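Local coordinates for protein translation initiation factor 4E (Ascaris suum, PDB 3M94) that binds the methylated guanosine cap of messenger RNA, here the trimethylguanosine form, and so probably helps to start translation, at residues A[76-82]-A[161-166]. Sequence-based numbering, arbitrary orientation.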
# COMPACT_ATOMS: atom_id res chain seq x y z
N GLY A 76 5.76 -9.45 10.05
CA GLY A 76 5.42 -9.33 8.65
C GLY A 76 6.50 -8.68 7.81
O GLY A 76 7.66 -8.62 8.20
N GLY A 77 6.10 -8.18 6.65
CA GLY A 77 7.04 -7.57 5.72
C GLY A 77 6.28 -6.82 4.67
O GLY A 77 5.08 -6.58 4.81
N ARG A 78 6.98 -6.44 3.61
CA ARG A 78 6.39 -5.64 2.56
C ARG A 78 6.95 -5.97 1.19
O ARG A 78 8.14 -6.27 1.04
CB ARG A 78 6.59 -4.15 2.85
CG ARG A 78 8.03 -3.71 2.66
CD ARG A 78 8.21 -2.24 2.96
NE ARG A 78 9.58 -1.85 2.61
CZ ARG A 78 10.09 -0.64 2.81
NH1 ARG A 78 9.36 0.31 3.37
NH2 ARG A 78 11.34 -0.39 2.46
N TRP A 79 6.08 -5.93 0.19
CA TRP A 79 6.52 -5.83 -1.20
C TRP A 79 6.84 -4.36 -1.44
O TRP A 79 6.01 -3.49 -1.15
CB TRP A 79 5.42 -6.28 -2.14
CG TRP A 79 5.40 -7.77 -2.29
CD1 TRP A 79 4.51 -8.63 -1.74
CD2 TRP A 79 6.34 -8.57 -3.02
NE1 TRP A 79 4.82 -9.93 -2.09
CE2 TRP A 79 5.95 -9.91 -2.87
CE3 TRP A 79 7.48 -8.27 -3.78
CZ2 TRP A 79 6.66 -10.96 -3.46
CZ3 TRP A 79 8.18 -9.32 -4.37
CH2 TRP A 79 7.76 -10.64 -4.20
N LEU A 80 8.05 -4.08 -1.94
CA LEU A 80 8.50 -2.72 -2.19
C LEU A 80 8.60 -2.43 -3.69
O LEU A 80 9.22 -3.19 -4.43
CB LEU A 80 9.85 -2.47 -1.51
CG LEU A 80 10.57 -1.14 -1.76
CD1 LEU A 80 9.81 0.05 -1.15
CD2 LEU A 80 12.03 -1.18 -1.24
N VAL A 81 7.98 -1.33 -4.11
CA VAL A 81 8.08 -0.86 -5.49
C VAL A 81 8.76 0.52 -5.43
O VAL A 81 8.19 1.46 -4.86
CB VAL A 81 6.70 -0.66 -6.16
CG1 VAL A 81 6.85 -0.36 -7.64
CG2 VAL A 81 5.77 -1.86 -5.93
N VAL A 82 9.97 0.64 -5.97
CA VAL A 82 10.61 1.95 -6.11
C VAL A 82 10.11 2.63 -7.39
O VAL A 82 9.96 1.99 -8.42
CB VAL A 82 12.18 1.90 -6.05
CG1 VAL A 82 12.64 1.43 -4.66
CG2 VAL A 82 12.77 1.02 -7.16
N ILE A 161 10.78 -6.05 -8.20
CA ILE A 161 10.14 -5.69 -6.96
C ILE A 161 10.61 -6.73 -5.98
O ILE A 161 10.96 -7.86 -6.37
CB ILE A 161 8.60 -5.60 -7.10
CG1 ILE A 161 7.98 -6.93 -7.54
CG2 ILE A 161 8.23 -4.48 -8.07
CD1 ILE A 161 6.46 -7.09 -7.20
N ARG A 162 10.65 -6.36 -4.71
CA ARG A 162 11.20 -7.25 -3.70
C ARG A 162 10.39 -7.28 -2.43
O ARG A 162 9.71 -6.31 -2.07
CB ARG A 162 12.68 -6.93 -3.41
CG ARG A 162 12.98 -5.51 -2.98
CD ARG A 162 14.46 -5.22 -3.08
NE ARG A 162 14.70 -3.79 -3.31
CZ ARG A 162 15.09 -2.92 -2.39
NH1 ARG A 162 15.31 -3.30 -1.14
NH2 ARG A 162 15.27 -1.64 -2.72
N TYR A 163 10.44 -8.43 -1.78
CA TYR A 163 9.76 -8.63 -0.53
C TYR A 163 10.82 -8.71 0.55
O TYR A 163 11.76 -9.50 0.45
CB TYR A 163 8.90 -9.90 -0.55
CG TYR A 163 8.11 -10.02 0.72
CD1 TYR A 163 6.91 -9.32 0.89
CD2 TYR A 163 8.58 -10.77 1.80
CE1 TYR A 163 6.20 -9.38 2.06
CE2 TYR A 163 7.87 -10.84 2.99
CZ TYR A 163 6.68 -10.14 3.11
OH TYR A 163 5.97 -10.20 4.28
N GLU A 164 10.67 -7.88 1.57
CA GLU A 164 11.64 -7.83 2.66
C GLU A 164 10.93 -7.75 3.99
O GLU A 164 9.81 -7.23 4.08
CB GLU A 164 12.56 -6.63 2.48
CG GLU A 164 11.81 -5.40 2.03
CD GLU A 164 12.69 -4.19 1.85
OE1 GLU A 164 12.43 -3.20 2.56
OE2 GLU A 164 13.61 -4.23 1.01
N VAL A 165 11.57 -8.30 5.03
CA VAL A 165 11.13 -8.15 6.42
C VAL A 165 11.17 -6.66 6.76
O VAL A 165 11.87 -5.89 6.09
CB VAL A 165 12.01 -8.98 7.40
CG1 VAL A 165 11.54 -8.84 8.86
CG2 VAL A 165 12.02 -10.45 7.00
N HIS A 166 10.39 -6.24 7.76
CA HIS A 166 10.41 -4.84 8.18
C HIS A 166 11.71 -4.55 8.90
O HIS A 166 12.10 -5.31 9.78
CB HIS A 166 9.20 -4.50 9.06
CG HIS A 166 7.89 -4.52 8.33
ND1 HIS A 166 7.68 -3.80 7.17
CD2 HIS A 166 6.73 -5.17 8.59
CE1 HIS A 166 6.44 -4.02 6.74
NE2 HIS A 166 5.85 -4.84 7.59
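Trp-79 and Tyr-163 form the tight side of this antiparallel strand pair. They face each other as a non-hydrogen-bonded pair. Tyr-163 CB sits over the six-membered ring of Trp-79, 3.6 Å from its centroid. The tyrosine ring then turns its edge to the five-membered ring, with the planes at 59°, an edge-to-face pair. Tyr-163 CG lies opposite the backbone N (chi1 -175°), which carries the ring along the backbone of residues 77-79. On the other side of the indole plane, offset past the rim, Ile-161 CD1 comes within 3.8 Å of Trp-79 CE3. Helix 139-153 packs here, where Asn-142 O accepts a hydrogen bond from Trp-79 NE1. Tyr-163 OH hydrogen-bonds with Thr-133 OG1. Near the strand ends, buried Gly-77 makes a CH-pi contact through CA with the His-166 ring, which also meets Trp-68 of the ligand pocket.

The other face is polar and more open. Arg-78 and Glu-164 run side by side in a salt bridge. Glu-164 OE1 takes Arg-78 NH2 at 3.0 Å on its syn side, 34° out of the carboxylate plane, and NE more weakly. Glu-164 OE2 makes a second salt bridge, to Arg-162 NH1 at 2.9 Å. Leu-80 CD2 lies over one face of the Arg-162 guanidinium.

Two backbone hydrogen bonds join Arg-78 with Glu-164. Leu-80 N bonds well to Arg-162 O; the return bond is weak. The Arg-78 side chain is about 5 Å from the bound cap analogue. Glu-164 probably offsets part of the two arginine charges and helps hold Arg-78 near the ligand.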